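Local coordinates for autophagy protein 5 (Saccharomyces cerevisiae, PDB 2DYO) that takes part in autophagic vesicle formation and cytoplasm-to-vacuole transport, and is required for selective degradation of the nucleus and for mitophagy, at residues E144-W147 / F148-K152; Q153-F156 / I157-S161. One frame throughout, in Å; residues are numbered along the deposited sequence.

Contact 1: residues E144-W147 / F148-K152; sequences EKFW and FHQWK
Trp-147 and Trp-151, one turn apart on helix 142-159, form an offset edge-to-face pair: the five-membered ring of Trp-151 turns its edge to one face of the Trp-147 six-membered ring, with the planes at 70°. Trp-151 CD1 sits 3.5 Å from Trp-147 CE2, and Trp-151 NE1 is 3.4 Å from Trp-147 CZ2. With CG anti to the backbone N (chi1 177°), the Trp-147 indole lies alongside Trp-151 and offers that face to its edge. Phe-176 meets both rings, and Trp-177 also meets that of Trp-147, so this side is buried.

Along the backbone, Trp-151 N bonds to Trp-147 O at 3.1 Å, while the bonds from Gln-150 N to the carbonyls of Phe-146 and Trp-147 are weak.

A water enters between Phe-146 and the buried Gln-150, whose NE2 bonds weakly to Asp-277 OD1. Phe-146 CE2 meets Gln-150 CG at 3.6 Å, ring and amide planes 26° apart. The water donates to Phe-146 O (2.9 Å) and Gln-150 OE1 (2.8 Å), rests over the centre of the Phe-146 ring, and lies in plane at the edge of the His-149 ring, toward the solvent side formed by Lys-145 and His-149.

Trp-147 NE1 and Trp-151 NE1, both donors, cannot bond to each other; both give their hydrogens to Phe-276 O. One carbonyl thus satisfies two buried N-H groups, which would restrain the rotation of both indoles.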
ATOM      1  N   GLU A 144      -4.313 -12.516   2.925  1.00 21.42           N
ATOM      2  CA  GLU A 144      -4.989 -12.440   4.216  1.00 22.94           C
ATOM      3  C   GLU A 144      -4.084 -12.878   5.362  1.00 23.82           C
ATOM      4  O   GLU A 144      -4.027 -12.213   6.402  1.00 24.19           O
ATOM      5  CB  GLU A 144      -6.264 -13.290   4.204  1.00 26.13           C
ATOM      6  CG  GLU A 144      -6.913 -13.439   5.571  1.00 28.32           C
ATOM      7  CD  GLU A 144      -8.263 -14.134   5.508  1.00 31.65           C
ATOM      8  OE1 GLU A 144      -8.445 -15.004   4.625  1.00 28.11           O
ATOM      9  OE2 GLU A 144      -9.132 -13.817   6.353  1.00 31.62           O
ATOM     10  N   LYS A 145      -3.376 -13.990   5.184  1.00 22.07           N
ATOM     11  CA  LYS A 145      -2.483 -14.485   6.229  1.00 23.57           C
ATOM     12  C   LYS A 145      -1.398 -13.467   6.556  1.00 23.39           C
ATOM     13  O   LYS A 145      -1.131 -13.185   7.725  1.00 23.02           O
ATOM     14  CB  LYS A 145      -1.826 -15.808   5.812  1.00 23.82           C
ATOM     15  CG  LYS A 145      -2.750 -17.021   5.881  1.00 28.26           C
ATOM     16  CD  LYS A 145      -3.149 -17.334   7.317  1.00 29.97           C
ATOM     17  CE  LYS A 145      -4.027 -18.578   7.395  1.00 32.22           C
ATOM     18  NZ  LYS A 145      -4.447 -18.849   8.799  1.00 31.13           N
ATOM     19  N   PHE A 146      -0.768 -12.919   5.523  1.00 22.57           N
ATOM     20  CA  PHE A 146       0.289 -11.935   5.710  1.00 21.69           C
ATOM     21  C   PHE A 146      -0.256 -10.665   6.361  1.00 19.89           C
ATOM     22  O   PHE A 146       0.340 -10.115   7.286  1.00 20.94           O
ATOM     23  CB  PHE A 146       0.917 -11.560   4.367  1.00 20.89           C
ATOM     24  CG  PHE A 146       2.041 -10.570   4.484  1.00 19.90           C
ATOM     25  CD1 PHE A 146       3.338 -10.997   4.749  1.00 21.77           C
ATOM     26  CD2 PHE A 146       1.792  -9.202   4.395  1.00 20.59           C
ATOM     27  CE1 PHE A 146       4.369 -10.081   4.926  1.00 21.63           C
ATOM     28  CE2 PHE A 146       2.821  -8.279   4.571  1.00 19.26           C
ATOM     29  CZ  PHE A 146       4.105  -8.717   4.837  1.00 20.89           C
ATOM     30  N   TRP A 147      -1.386 -10.199   5.845  1.00 21.12           N
ATOM     31  CA  TRP A 147      -2.025  -8.981   6.332  1.00 19.51           C
ATOM     32  C   TRP A 147      -2.459  -9.091   7.795  1.00 22.39           C
ATOM     33  O   TRP A 147      -2.256  -8.166   8.586  1.00 20.53           O
ATOM     34  CB  TRP A 147      -3.235  -8.670   5.461  1.00 19.08           C
ATOM     35  CG  TRP A 147      -4.019  -7.482   5.904  1.00 21.29           C
ATOM     36  CD1 TRP A 147      -3.713  -6.167   5.698  1.00 23.12           C
ATOM     37  CD2 TRP A 147      -5.277  -7.502   6.585  1.00 22.02           C
ATOM     38  NE1 TRP A 147      -4.711  -5.364   6.205  1.00 25.07           N
ATOM     39  CE2 TRP A 147      -5.680  -6.161   6.760  1.00 22.66           C
ATOM     40  CE3 TRP A 147      -6.101  -8.527   7.074  1.00 23.72           C
ATOM     41  CZ2 TRP A 147      -6.880  -5.817   7.387  1.00 25.81           C
ATOM     42  CZ3 TRP A 147      -7.294  -8.186   7.697  1.00 24.82           C
ATOM     43  CH2 TRP A 147      -7.670  -6.841   7.852  1.00 25.81           C
ATOM     44  N   PHE A 148      -3.060 -10.219   8.160  1.00 22.19           N
ATOM     45  CA  PHE A 148      -3.497 -10.385   9.541  1.00 25.44           C
ATOM     46  C   PHE A 148      -2.280 -10.440  10.465  1.00 26.45           C
ATOM     47  O   PHE A 148      -2.333  -9.965  11.603  1.00 24.93           O
ATOM     48  CB  PHE A 148      -4.356 -11.646   9.691  1.00 27.25           C
ATOM     49  CG  PHE A 148      -4.947 -11.807  11.059  1.00 30.07           C
ATOM     50  CD1 PHE A 148      -4.251 -12.478  12.057  1.00 31.97           C
ATOM     51  CD2 PHE A 148      -6.171 -11.230  11.367  1.00 30.86           C
ATOM     52  CE1 PHE A 148      -4.770 -12.576  13.346  1.00 34.24           C
ATOM     53  CE2 PHE A 148      -6.701 -11.321  12.653  1.00 34.18           C
ATOM     54  CZ  PHE A 148      -5.997 -11.990  13.642  1.00 32.31           C
ATOM     55  N   HIS A 149      -1.178 -10.997   9.966  1.00 25.81           N
ATOM     56  CA  HIS A 149       0.051 -11.078  10.749  1.00 27.30           C
ATOM     57  C   HIS A 149       0.620  -9.666  10.940  1.00 28.01           C
ATOM     58  O   HIS A 149       1.300  -9.382  11.932  1.00 28.87           O
ATOM     59  CB  HIS A 149       1.077 -11.974  10.046  1.00 30.05           C
ATOM     60  CG  HIS A 149       2.277 -12.281  10.886  1.00 31.89           C
ATOM     61  ND1 HIS A 149       2.212 -13.072  12.012  1.00 34.04           N
ATOM     62  CD2 HIS A 149       3.563 -11.869  10.789  1.00 34.07           C
ATOM     63  CE1 HIS A 149       3.406 -13.133  12.575  1.00 35.37           C
ATOM     64  NE2 HIS A 149       4.243 -12.411  11.852  1.00 36.98           N
ATOM     65  N   GLN A 150       0.341  -8.785   9.982  1.00 26.42           N
ATOM     66  CA  GLN A 150       0.783  -7.395  10.069  1.00 26.18           C
ATOM     67  C   GLN A 150       0.031  -6.754  11.237  1.00 24.31           C
ATOM     68  O   GLN A 150       0.623  -6.082  12.081  1.00 23.32           O
ATOM     69  CB  GLN A 150       0.443  -6.624   8.786  1.00 28.03           C
ATOM     70  CG  GLN A 150       1.358  -6.863   7.587  1.00 30.01           C
ATOM     71  CD  GLN A 150       2.789  -6.434   7.843  1.00 30.61           C
ATOM     72  OE1 GLN A 150       3.563  -7.151   8.482  1.00 30.23           O
ATOM     73  NE2 GLN A 150       3.148  -5.250   7.356  1.00 29.57           N
ATOM     74  N   TRP A 151      -1.280  -6.973  11.282  1.00 21.86           N
ATOM     75  CA  TRP A 151      -2.088  -6.393  12.345  1.00 23.17           C
ATOM     76  C   TRP A 151      -1.788  -6.959  13.718  1.00 23.92           C
ATOM     77  O   TRP A 151      -1.956  -6.281  14.722  1.00 22.19           O
ATOM     78  CB  TRP A 151      -3.580  -6.522  12.033  1.00 19.67           C
ATOM     79  CG  TRP A 151      -4.091  -5.381  11.208  1.00 19.96           C
ATOM     80  CD1 TRP A 151      -4.290  -5.363   9.857  1.00 19.95           C
ATOM     81  CD2 TRP A 151      -4.411  -4.067  11.680  1.00 21.80           C
ATOM     82  NE1 TRP A 151      -4.714  -4.116   9.457  1.00 20.95           N
ATOM     83  CE2 TRP A 151      -4.794  -3.302  10.557  1.00 21.48           C
ATOM     84  CE3 TRP A 151      -4.410  -3.460  12.948  1.00 21.98           C
ATOM     85  CZ2 TRP A 151      -5.173  -1.955  10.661  1.00 20.41           C
ATOM     86  CZ3 TRP A 151      -4.788  -2.121  13.050  1.00 21.36           C
ATOM     87  CH2 TRP A 151      -5.163  -1.387  11.911  1.00 20.92           C
ATOM     88  N   LYS A 152      -1.343  -8.214  13.763  1.00 24.27           N
ATOM     89  CA  LYS A 152      -1.001  -8.823  15.043  1.00 24.82           C
ATOM     90  C   LYS A 152       0.220  -8.100  15.623  1.00 25.19           C
ATOM     91  O   LYS A 152       0.286  -7.816  16.820  1.00 24.13           O
ATOM     92  CB  LYS A 152      -0.715 -10.313  14.860  1.00 28.22           C
ATOM     93  CG  LYS A 152      -0.597 -11.083  16.157  1.00 34.33           C
ATOM     94  CD  LYS A 152      -0.305 -12.573  15.901  1.00 38.64           C
ATOM     95  CE  LYS A 152      -0.085 -13.323  17.214  1.00 40.67           C
ATOM     96  NZ  LYS A 152       0.246 -14.756  16.965  1.00 44.05           N
TER
HETATM   97  O   HOH W   1       3.132  -9.897   8.167  1.00 36.91           O

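Contact 2: residues Q153-F156 / I157-S161; sequences QVCF and ILNGS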
ATOM      1  N   GLN A 153       1.190  -7.792  14.767  1.00 24.33           N
ATOM      2  CA  GLN A 153       2.384  -7.077  15.215  1.00 26.18           C
ATOM      3  C   GLN A 153       1.975  -5.668  15.660  1.00 25.91           C
ATOM      4  O   GLN A 153       2.426  -5.163  16.687  1.00 26.33           O
ATOM      5  CB  GLN A 153       3.403  -6.946  14.079  1.00 28.42           C
ATOM      6  CG  GLN A 153       3.960  -8.244  13.545  1.00 33.73           C
ATOM      7  CD  GLN A 153       4.790  -8.032  12.287  1.00 37.60           C
ATOM      8  OE1 GLN A 153       5.841  -7.379  12.317  1.00 40.13           O
ATOM      9  NE2 GLN A 153       4.315  -8.576  11.166  1.00 37.15           N
ATOM     10  N   VAL A 154       1.121  -5.036  14.859  1.00 24.58           N
ATOM     11  CA  VAL A 154       0.645  -3.691  15.159  1.00 23.18           C
ATOM     12  C   VAL A 154      -0.041  -3.648  16.522  1.00 25.34           C
ATOM     13  O   VAL A 154       0.248  -2.777  17.335  1.00 24.17           O
ATOM     14  CB  VAL A 154      -0.329  -3.184  14.064  1.00 21.76           C
ATOM     15  CG1 VAL A 154      -1.025  -1.912  14.516  1.00 19.58           C
ATOM     16  CG2 VAL A 154       0.442  -2.925  12.778  1.00 17.56           C
ATOM     17  N   CYS A 155      -0.934  -4.600  16.781  1.00 24.85           N
ATOM     18  CA  CYS A 155      -1.637  -4.646  18.061  1.00 27.32           C
ATOM     19  C   CYS A 155      -0.626  -4.673  19.206  1.00 26.86           C
ATOM     20  O   CYS A 155      -0.744  -3.920  20.179  1.00 25.93           O
ATOM     21  CB  CYS A 155      -2.540  -5.885  18.127  1.00 30.26           C
ATOM     22  SG  CYS A 155      -3.520  -6.059  19.643  1.00 32.87           S
ATOM     23  N   PHE A 156       0.376  -5.535  19.071  1.00 26.75           N
ATOM     24  CA  PHE A 156       1.426  -5.671  20.071  1.00 28.23           C
ATOM     25  C   PHE A 156       2.221  -4.379  20.245  1.00 27.07           C
ATOM     26  O   PHE A 156       2.543  -3.985  21.364  1.00 27.66           O
ATOM     27  CB  PHE A 156       2.383  -6.796  19.685  1.00 32.25           C
ATOM     28  CG  PHE A 156       3.487  -7.004  20.674  1.00 36.99           C
ATOM     29  CD1 PHE A 156       3.214  -7.511  21.943  1.00 39.53           C
ATOM     30  CD2 PHE A 156       4.796  -6.658  20.359  1.00 39.00           C
ATOM     31  CE1 PHE A 156       4.229  -7.667  22.883  1.00 42.06           C
ATOM     32  CE2 PHE A 156       5.822  -6.811  21.295  1.00 42.03           C
ATOM     33  CZ  PHE A 156       5.536  -7.317  22.560  1.00 41.54           C
ATOM     34  N   ILE A 157       2.548  -3.730  19.133  1.00 25.49           N
ATOM     35  CA  ILE A 157       3.309  -2.484  19.169  1.00 24.27           C
ATOM     36  C   ILE A 157       2.499  -1.370  19.835  1.00 24.13           C
ATOM     37  O   ILE A 157       3.013  -0.636  20.687  1.00 24.65           O
ATOM     38  CB  ILE A 157       3.715  -2.051  17.734  1.00 23.65           C
ATOM     39  CG1 ILE A 157       4.684  -3.087  17.149  1.00 22.37           C
ATOM     40  CG2 ILE A 157       4.357  -0.659  17.758  1.00 22.69           C
ATOM     41  CD1 ILE A 157       4.951  -2.935  15.656  1.00 20.35           C
ATOM     42  N   LEU A 158       1.229  -1.262  19.459  1.00 24.92           N
ATOM     43  CA  LEU A 158       0.343  -0.239  20.009  1.00 26.08           C
ATOM     44  C   LEU A 158      -0.103  -0.472  21.447  1.00 29.18           C
ATOM     45  O   LEU A 158      -0.107   0.460  22.252  1.00 29.41           O
ATOM     46  CB  LEU A 158      -0.911  -0.096  19.140  1.00 25.04           C
ATOM     47  CG  LEU A 158      -0.763   0.524  17.749  1.00 23.95           C
ATOM     48  CD1 LEU A 158      -2.078   0.369  16.991  1.00 22.77           C
ATOM     49  CD2 LEU A 158      -0.392   1.999  17.876  1.00 21.74           C
ATOM     50  N   ASN A 159      -0.473  -1.708  21.772  1.00 29.54           N
ATOM     51  CA  ASN A 159      -0.972  -2.023  23.109  1.00 32.24           C
ATOM     52  C   ASN A 159      -0.009  -2.686  24.090  1.00 33.29           C
ATOM     53  O   ASN A 159      -0.294  -2.752  25.285  1.00 32.79           O
ATOM     54  CB  ASN A 159      -2.227  -2.892  22.995  1.00 32.81           C
ATOM     55  CG  ASN A 159      -3.263  -2.299  22.062  1.00 36.64           C
ATOM     56  OD1 ASN A 159      -3.409  -1.078  21.976  1.00 38.06           O
ATOM     57  ND2 ASN A 159      -4.000  -3.162  21.364  1.00 35.45           N
ATOM     58  N   GLY A 160       1.122  -3.174  23.598  1.00 34.30           N
ATOM     59  CA  GLY A 160       2.063  -3.842  24.478  1.00 38.65           C
ATOM     60  C   GLY A 160       1.775  -5.334  24.509  1.00 41.71           C
ATOM     61  O   GLY A 160       2.572  -6.122  25.020  1.00 44.17           O
ATOM     62  N   SER A 161       0.622  -5.720  23.966  1.00 42.85           N
ATOM     63  CA  SER A 161       0.223  -7.124  23.898  1.00 44.55           C
ATOM     64  C   SER A 161      -0.673  -7.309  22.680  1.00 44.61           C
ATOM     65  O   SER A 161      -1.202  -6.339  22.134  1.00 43.24           O
ATOM     66  CB  SER A 161      -0.543  -7.547  25.157  1.00 44.68           C
ATOM     67  OG  SER A 161      -1.884  -7.093  25.118  1.00 47.18           O
TER
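The contact forms the C-terminal end of helix 142-159, where Gly-160 is the first residue to leave helical angles, at phi 92°. Three regular bonds lead up to it. Ile-157 N reaches Gln-153 O, Leu-158 N reaches Val-154 O, and Asn-159 N reaches Cys-155 O at 2.7 Å, each donor nearly in line with the carbonyl it meets. The next bond shows the helix giving way. Gly-160 N is 2.8 Å from Phe-156 O, but the donor stands above the carbonyl plane, 40° out of it.

From the glycine on, the chain folds back toward Phe-156. Ser-161 O lies 3.4 Å from Phe-156 CA in a CA-H...O contact, and Gly-160 O comes within 3.1 Å of Phe-156 CE1, obliquely to the ring.

On the buried side, Val-154 and Leu-158 lie side by side and point the same way. Val-154 CG1 is placed anti to the backbone nitrogen (chi1 169°), where it touches Leu-158 CD1 at 3.5 Å; Tyr-270 of helix 266-273 touches both side chains. Within the contact, Ile-157 meets backbone, CG1 lying 3.1 Å from Gln-153 O, and its side chain also touches His-202 and Pro-204.

Asn-159 ND2 lies 3.4 Å from Cys-155 SG. The hydrogen bonds of this amide go to the neighbouring helix end: ND2 donates to Ile-195 O, and OD1 is bonded with Ser-196 OG, which ties the end of helix 142-159 to the C-terminal end of helix 185-195.

Four successive i to i+4 bonds, the last one tilted and given by a positive-phi glycine at which the chain turns away, are characteristic of a helix C-terminus ending at such a glycine, here in the Atg5 alpha-helical bundle region.

Both contacts lie on helix 142-159 within the helical bundle region: contact 1 comes first, contact 2 follows without a gap, and their centres are 13 Å apart. Contact 1 is nearer the centre of the chain, about 13 Å from it against about 19 Å for contact 2. Residues 144-152 meet Tyr-47 in the UblA range and Phe-276 in the UblB range, whereas residues 153-161 pack on Tyr-270 in the UblB range and run out to the helix end. The helix thus touches both ubiquitin-like parts. Lys-152, at the junction of the contacts, is the site of isopeptide linkage to Atg12, which is absent from this structure.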